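Local coordinates for putative nucleolar GTP-binding protein 1 (PDB 2QU8) that binds guanine nucleotide, here GDP, and is probably a GTPase related to the nucleolar GTP-binding proteins of the NOG1 family, at residues S44-N47 and N53-V56; T125-I130 and K165-Q170; P178-S183 and C200-N205. All coordinates share one frame; numbering follows the deposited sequence.

In the fold
The three contacts sample a P-loop GTPase fold, a mixed sheet with helices packed on it. Contact 1 joins the helix behind the presumed P-loop to the edge strand 54-57, and through S44 it alone holds a residue bonded to GDP. Contact 2, helix against helix, lies about 27 Å from contact 1 between centres, on the opposite side of the chain's centre. Contact 3 sets the other edge strand, 179-183, against helix 192-222. Contacts 2 and 3 touch directly, I168 CG2 lying 3.6 Å from F181 CZ, although their centres are about 19 Å apart. Contacts 1 and 3 reach the same sheet but do not touch; their nearest atoms are about 7 Å apart.

Contact 1: residues S44-N47 and N53-V56; sequences SFMN and NVDV. With GDP (guanosine-5'-diphosphate), chain B.
M46 and V54 reach toward each other tip to tip, the methyl CE of M46 stopping 4.2 Å from CG1 of V54. The thioether chain leaves helix 42-49 with CG anti to the backbone N (chi1 170°), runs on extended through chi2, and bends at chi3, which lays its SD-CE end across the front of V54. The other valine branch, CG2, lies 4.2 Å from M46 CG, so the two methyls of V54 meet the methionine at different points along its length. N47 approaches V54 crosswise, at about a right angle, with its terminal amide group packed near CG2.

No hydrogen bond joins the two segments. The backbones stay apart, with N47 CA 7.4 Å from V54 CA at their nearest, and 119 Å² is buried in all. Strand 54-57 is tied instead to strand 66-73, D55 pairing with V68 through the backbone. Y67 of that strand touches both M46 and V54, which extends the apolar cluster; M46 also packs on I80.

One helical turn carries a second, polar contact. S44 grips the alpha-phosphate of GDP at a single oxygen: its N donates to O2A at 2.9 Å with an N-H...O angle of 144°, and its OG donates to O2A at 2.6 Å. The hydroxyl lies beside the backbone N (chi1 -68°), which places both donors on the same oxygen.

Chemically the helix is therefore divided. Two S44 donors at one phosphate oxygen would help offset its negative charge, next to the presumed P-loop whose G41 and S43 amides also bind GDP, while two and three residues further on M46 and N47 meet V54 through van der Waals contact, with no hydrogen bond between the two segments.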
# COMPACT_ATOMS: atom_id res chain seq x y z
N SER A 44 11.29 3.45 -5.37
CA SER A 44 12.48 3.11 -4.60
C SER A 44 12.21 1.90 -3.70
O SER A 44 13.02 0.97 -3.65
CB SER A 44 12.92 4.30 -3.73
OG SER A 44 13.40 5.36 -4.54
N PHE A 45 11.08 1.91 -3.01
CA PHE A 45 10.73 0.83 -2.09
C PHE A 45 10.61 -0.48 -2.85
O PHE A 45 11.16 -1.52 -2.44
CB PHE A 45 9.41 1.14 -1.38
CG PHE A 45 9.11 0.19 -0.26
CD1 PHE A 45 9.37 0.56 1.06
CD2 PHE A 45 8.61 -1.07 -0.51
CE1 PHE A 45 9.11 -0.33 2.12
CE2 PHE A 45 8.35 -1.97 0.52
CZ PHE A 45 8.60 -1.59 1.85
N MET A 46 9.88 -0.43 -3.97
CA MET A 46 9.71 -1.60 -4.81
C MET A 46 11.06 -2.19 -5.24
O MET A 46 11.29 -3.40 -5.12
CB MET A 46 8.86 -1.26 -6.03
CG MET A 46 8.84 -2.36 -7.07
SD MET A 46 8.01 -1.82 -8.56
CE MET A 46 9.18 -0.60 -9.17
N ASN A 47 11.94 -1.34 -5.76
CA ASN A 47 13.27 -1.77 -6.23
C ASN A 47 14.16 -2.39 -5.15
O ASN A 47 14.82 -3.40 -5.40
CB ASN A 47 14.00 -0.62 -6.91
CG ASN A 47 13.48 -0.36 -8.30
OD1 ASN A 47 13.15 0.77 -8.64
ND2 ASN A 47 13.37 -1.42 -9.10
N ASN A 53 14.07 -7.01 -9.30
CA ASN A 53 13.43 -8.05 -10.11
C ASN A 53 12.03 -7.58 -10.49
O ASN A 53 11.04 -7.94 -9.86
CB ASN A 53 13.39 -9.40 -9.39
CG ASN A 53 12.81 -10.52 -10.26
OD1 ASN A 53 12.58 -11.63 -9.77
ND2 ASN A 53 12.57 -10.23 -11.54
N VAL A 54 11.99 -6.75 -11.52
CA VAL A 54 10.84 -5.92 -11.82
C VAL A 54 10.48 -6.05 -13.29
O VAL A 54 11.32 -5.85 -14.19
CB VAL A 54 11.12 -4.43 -11.45
CG1 VAL A 54 10.07 -3.49 -12.04
CG2 VAL A 54 11.22 -4.25 -9.93
N ASP A 55 9.23 -6.43 -13.54
CA ASP A 55 8.70 -6.44 -14.89
C ASP A 55 8.01 -5.12 -15.17
O ASP A 55 7.17 -4.67 -14.39
CB ASP A 55 7.77 -7.63 -15.11
CG ASP A 55 8.53 -8.94 -15.19
OD1 ASP A 55 8.14 -9.90 -14.50
OD2 ASP A 55 9.54 -9.01 -15.94
N VAL A 56 8.40 -4.48 -16.26
CA VAL A 56 7.79 -3.23 -16.69
C VAL A 56 6.71 -3.58 -17.69
O VAL A 56 6.98 -4.12 -18.76
CB VAL A 56 8.82 -2.24 -17.29
CG1 VAL A 56 8.16 -0.90 -17.63
CG2 VAL A 56 9.99 -2.03 -16.33
PB GDP B . 8.00 7.65 -6.29
O1B GDP B . 7.72 8.67 -7.38
O2B GDP B . 6.81 7.60 -5.37
O3B GDP B . 8.16 6.33 -6.97
O3A GDP B . 9.30 8.07 -5.46
PA GDP B . 10.82 7.73 -5.89
O1A GDP B . 11.01 7.96 -7.38
O2A GDP B . 11.19 6.33 -5.51
O5' GDP B . 11.61 8.82 -5.03
C5' GDP B . 11.49 10.22 -5.36
C4' GDP B . 12.74 10.97 -4.92
O4' GDP B . 12.94 10.77 -3.52
C3' GDP B . 13.99 10.45 -5.61
O3' GDP B . 14.88 11.55 -5.85
C2' GDP B . 14.59 9.52 -4.58
O2' GDP B . 15.99 9.33 -4.77
C1' GDP B . 14.25 10.23 -3.28
N9 GDP B . 14.13 9.35 -2.10
C8 GDP B . 13.60 8.11 -2.09
N7 GDP B . 13.62 7.60 -0.83
C5 GDP B . 14.18 8.53 -0.03
C6 GDP B . 14.49 8.63 1.42
O6 GDP B . 14.23 7.67 2.18
N1 GDP B . 15.07 9.76 1.86
C2 GDP B . 15.36 10.80 1.05
N2 GDP B . 15.93 11.91 1.58
N3 GDP B . 15.08 10.77 -0.29
C4 GDP B . 14.50 9.68 -0.87

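Contact 2: residues T125-I130 and K165-Q170; sequences TIKEQI and KLLIKQ
Apolar packing carries the contact between helices 126-137 and 162-174, and I130 with L167 is at its centre. I130 sends CD1 between two residues of the facing helix, meeting L167 CB at 3.8 Å and I168 CG1 at 3.8 Å. Its CG1 lies anti to the carbonyl carbon (chi1 -71°) and the chain continues extended through chi2, which carries CD1 across the gap. Against I168 the isoleucine crosses at about a right angle; against L167 the crossing is slanted.

The aliphatic part of K127 supplies the outer edge. L167 CD1 rests against its CB at 3.9 Å and its CG at 4.0 Å, while the chain bends at chi4 and brings NZ near L167 CD2. An exposed lysine thus flanks the leucine with methylenes. Across the interface there are no hydrogen bonds, and 234 Å² is buried.

Polar interactions concentrate at the start of helix 126-137, where T125 and E128 form a capping box. E128 N donates to T125 OG1 at 3.2 Å, and T125 N donates to E128 OE1 at 2.9 Å, E128 OE1 accepting through its anti lone pair in a nearly straight bond (168°). Q129, on another face, bonds through OE1 to the backbone N of D117 at the end of strand 110-117.

The short axis segments run 10.4 Å apart at closest approach, and their N-to-C directions differ by 13°. Such near-parallel packing is typical of adjacent helices on one face of a Rossmann-like, P-loop GTPase sheet; I130 also touches I116 of that sheet.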
# COMPACT_ATOMS: atom_id res chain seq x y z
N THR A 125 2.47 18.55 1.60
CA THR A 125 2.57 18.47 3.06
C THR A 125 2.02 17.13 3.55
O THR A 125 1.32 16.44 2.83
CB THR A 125 1.79 19.60 3.77
OG1 THR A 125 0.41 19.50 3.45
CG2 THR A 125 2.32 20.98 3.38
N ILE A 126 2.35 16.79 4.78
CA ILE A 126 1.79 15.59 5.39
C ILE A 126 0.25 15.61 5.31
O ILE A 126 -0.35 14.59 4.98
CB ILE A 126 2.30 15.41 6.84
CG1 ILE A 126 3.77 14.98 6.80
CG2 ILE A 126 1.42 14.39 7.59
CD1 ILE A 126 4.57 15.24 8.07
N LYS A 127 -0.36 16.76 5.57
CA LYS A 127 -1.83 16.89 5.53
C LYS A 127 -2.41 16.65 4.14
O LYS A 127 -3.47 16.02 4.00
CB LYS A 127 -2.28 18.27 6.06
CG LYS A 127 -3.80 18.50 6.01
CD LYS A 127 -4.18 19.87 6.57
CE LYS A 127 -5.70 20.06 6.61
NZ LYS A 127 -6.38 18.99 7.43
N GLU A 128 -1.73 17.17 3.12
CA GLU A 128 -2.15 16.95 1.73
C GLU A 128 -2.00 15.47 1.36
O GLU A 128 -2.82 14.93 0.61
CB GLU A 128 -1.35 17.83 0.77
CG GLU A 128 -1.67 19.32 0.87
CD GLU A 128 -0.76 20.20 0.03
OE1 GLU A 128 0.47 20.02 0.10
OE2 GLU A 128 -1.27 21.08 -0.70
N GLN A 129 -0.98 14.82 1.90
CA GLN A 129 -0.77 13.38 1.66
C GLN A 129 -1.81 12.53 2.40
O GLN A 129 -2.25 11.51 1.89
CB GLN A 129 0.65 12.96 2.03
CG GLN A 129 1.73 13.59 1.16
CD GLN A 129 3.12 13.22 1.61
OE1 GLN A 129 3.56 12.08 1.44
NE2 GLN A 129 3.84 14.20 2.17
N ILE A 130 -2.19 12.95 3.60
CA ILE A 130 -3.26 12.27 4.33
C ILE A 130 -4.61 12.47 3.62
O ILE A 130 -5.38 11.52 3.46
CB ILE A 130 -3.31 12.69 5.81
CG1 ILE A 130 -2.10 12.10 6.56
CG2 ILE A 130 -4.60 12.22 6.46
CD1 ILE A 130 -1.98 12.52 8.04
N LYS A 165 0.70 14.84 13.95
CA LYS A 165 0.60 13.63 14.78
C LYS A 165 -0.85 13.24 15.06
O LYS A 165 -1.19 12.05 15.05
CB LYS A 165 1.35 13.79 16.10
CG LYS A 165 2.82 13.45 16.00
CD LYS A 165 3.52 13.63 17.33
CE LYS A 165 4.96 13.14 17.25
NZ LYS A 165 5.81 13.72 18.34
N LEU A 166 -1.70 14.23 15.32
CA LEU A 166 -3.11 13.98 15.59
C LEU A 166 -3.91 13.69 14.33
O LEU A 166 -4.93 13.00 14.39
CB LEU A 166 -3.74 15.13 16.39
CG LEU A 166 -3.45 15.07 17.90
CD1 LEU A 166 -3.07 16.43 18.47
CD2 LEU A 166 -4.64 14.47 18.66
N LEU A 167 -3.45 14.21 13.19
CA LEU A 167 -4.02 13.84 11.88
C LEU A 167 -3.74 12.37 11.56
O LEU A 167 -4.62 11.66 11.08
CB LEU A 167 -3.45 14.72 10.76
CG LEU A 167 -4.08 16.10 10.53
CD1 LEU A 167 -3.19 16.93 9.62
CD2 LEU A 167 -5.49 15.97 9.97
N ILE A 168 -2.50 11.94 11.82
CA ILE A 168 -2.09 10.54 11.70
C ILE A 168 -2.90 9.64 12.66
O ILE A 168 -3.40 8.59 12.25
CB ILE A 168 -0.56 10.36 11.94
CG1 ILE A 168 0.23 11.02 10.80
CG2 ILE A 168 -0.18 8.88 12.06
CD1 ILE A 168 1.69 11.31 11.11
N LYS A 169 -3.02 10.07 13.92
CA LYS A 169 -3.83 9.36 14.91
C LYS A 169 -5.30 9.26 14.49
O LYS A 169 -5.93 8.22 14.67
CB LYS A 169 -3.72 10.02 16.29
CG LYS A 169 -4.56 9.34 17.37
CD LYS A 169 -4.13 9.76 18.77
CE LYS A 169 -5.29 9.68 19.76
NZ LYS A 169 -6.08 8.42 19.65
N GLN A 170 -5.83 10.34 13.90
CA GLN A 170 -7.21 10.34 13.39
C GLN A 170 -7.48 9.27 12.33
O GLN A 170 -8.62 8.82 12.17
CB GLN A 170 -7.59 11.71 12.84
CG GLN A 170 -8.16 12.66 13.87
CD GLN A 170 -9.07 13.71 13.26
OE1 GLN A 170 -8.91 14.07 12.09
NE2 GLN A 170 -10.02 14.20 14.04

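Contact 3: residues P178-S183 and C200-N205; sequences PIKFSS and CELLKN
K180 and L202 mark the closest backbone approach, their CA atoms 8.0 Å apart, between the extended strand 179-183 and a segment in the N-terminal half of helix 192-222. The strand has no backbone bond to the helix; its K180 and S182 pair with strand 145-150.

L202 points its side chain at the strand and is the only residue of 200-205 that touches the strand segment, meeting K180 and P178. K180 CG lies over the face of the leucine's CG-CD1-CD2 fork, 3.8 Å from L202 CG, 3.9 Å from CD1 and 4.0 Å from CD2, the two side chains crossing at a slant. K180 has CG beside its backbone N (chi1 -62°) and bends again at chi2 (-56°); the base of the chain thereby faces L202 while the rest leads away. L202 CD1 also comes 4.1 Å from P178 O; P178, whose CB points toward the helix, also touches D206 there.

Strand 179-183 is the last strand on this side of the sheet, and helix 192-222, which follows it in the chain, packs back over it, as the C-terminal helix does in Ras-like GTPases. L202 also reaches V146 of the neighbouring strand, while on the other face of the sheet F181 packs on L172 of helix 162-174.

Away from the strand, K204 folds back along its own helix, and NZ donates to C200 O at 2.9 Å from above the carbonyl plane (43° out of it). That oxygen thus accepts from both N and NZ of K204, and NZ is also hydrogen-bonded to Y78 OH.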
# COMPACT_ATOMS: atom_id res chain seq x y z
N PRO A 178 -8.15 -2.76 8.86
CA PRO A 178 -7.04 -2.98 9.79
C PRO A 178 -5.77 -2.29 9.29
O PRO A 178 -5.40 -2.44 8.12
CB PRO A 178 -6.89 -4.50 9.82
CG PRO A 178 -7.55 -4.99 8.59
CD PRO A 178 -8.62 -4.01 8.25
N ILE A 179 -5.13 -1.51 10.16
CA ILE A 179 -4.03 -0.64 9.78
C ILE A 179 -2.83 -0.77 10.71
O ILE A 179 -2.99 -0.81 11.92
CB ILE A 179 -4.50 0.86 9.70
CG1 ILE A 179 -5.09 1.15 8.32
CG2 ILE A 179 -3.35 1.83 9.99
CD1 ILE A 179 -5.07 2.62 7.93
N LYS A 180 -1.64 -0.83 10.12
CA LYS A 180 -0.39 -0.73 10.88
C LYS A 180 0.49 0.42 10.37
O LYS A 180 0.33 0.87 9.24
CB LYS A 180 0.39 -2.06 10.84
CG LYS A 180 -0.32 -3.26 11.47
CD LYS A 180 -0.72 -3.01 12.92
CE LYS A 180 -1.84 -3.95 13.37
NZ LYS A 180 -2.40 -3.59 14.72
N PHE A 181 1.40 0.88 11.22
CA PHE A 181 2.34 1.94 10.85
C PHE A 181 3.74 1.36 10.70
O PHE A 181 4.09 0.41 11.40
CB PHE A 181 2.35 3.07 11.89
CG PHE A 181 1.07 3.87 11.96
CD1 PHE A 181 0.25 4.03 10.85
CD2 PHE A 181 0.71 4.52 13.14
CE1 PHE A 181 -0.92 4.78 10.92
CE2 PHE A 181 -0.46 5.27 13.22
CZ PHE A 181 -1.28 5.40 12.10
N SER A 182 4.52 1.93 9.79
CA SER A 182 5.93 1.56 9.60
C SER A 182 6.72 2.80 9.20
O SER A 182 6.32 3.52 8.29
CB SER A 182 6.09 0.51 8.50
OG SER A 182 5.77 -0.80 8.95
N SER A 183 7.85 3.03 9.86
CA SER A 183 8.74 4.14 9.51
C SER A 183 10.02 3.61 8.88
O SER A 183 10.57 2.60 9.33
CB SER A 183 9.06 5.00 10.74
OG SER A 183 7.86 5.49 11.32
N CYS A 200 3.48 -8.07 4.82
CA CYS A 200 3.24 -9.49 4.57
C CYS A 200 2.37 -10.14 5.65
O CYS A 200 1.36 -10.77 5.34
CB CYS A 200 4.56 -10.24 4.41
SG CYS A 200 5.48 -9.73 2.94
N GLU A 201 2.75 -9.96 6.92
CA GLU A 201 1.99 -10.52 8.04
C GLU A 201 0.58 -9.93 8.20
O GLU A 201 -0.33 -10.65 8.62
CB GLU A 201 2.79 -10.45 9.35
CG GLU A 201 3.29 -11.83 9.86
CD GLU A 201 4.43 -12.43 9.04
OE1 GLU A 201 5.61 -12.26 9.43
OE2 GLU A 201 4.16 -13.09 8.01
N LEU A 202 0.40 -8.65 7.87
CA LEU A 202 -0.95 -8.06 7.83
C LEU A 202 -1.81 -8.77 6.79
O LEU A 202 -3.01 -8.96 7.00
CB LEU A 202 -0.91 -6.56 7.52
CG LEU A 202 -1.29 -5.53 8.59
CD1 LEU A 202 -1.66 -4.22 7.90
CD2 LEU A 202 -2.44 -5.98 9.50
N LEU A 203 -1.19 -9.14 5.67
CA LEU A 203 -1.86 -9.89 4.61
C LEU A 203 -2.29 -11.26 5.13
O LEU A 203 -3.44 -11.66 4.97
CB LEU A 203 -0.94 -10.06 3.40
CG LEU A 203 -1.49 -9.93 1.97
CD1 LEU A 203 -0.61 -10.70 1.00
CD2 LEU A 203 -2.94 -10.36 1.84
N LYS A 204 -1.35 -11.98 5.75
CA LYS A 204 -1.62 -13.30 6.32
C LYS A 204 -2.85 -13.23 7.23
O LYS A 204 -3.83 -13.94 7.02
CB LYS A 204 -0.42 -13.83 7.11
CG LYS A 204 0.94 -13.81 6.38
CD LYS A 204 1.06 -14.86 5.27
CE LYS A 204 0.58 -14.32 3.91
NZ LYS A 204 1.30 -13.06 3.51
N ASN A 205 -2.79 -12.34 8.22
CA ASN A 205 -3.88 -12.17 9.18
C ASN A 205 -5.23 -11.88 8.54
O ASN A 205 -6.26 -12.39 9.00
CB ASN A 205 -3.53 -11.09 10.21
CG ASN A 205 -2.32 -11.46 11.06
OD1 ASN A 205 -1.57 -10.58 11.50
ND2 ASN A 205 -2.12 -12.75 11.29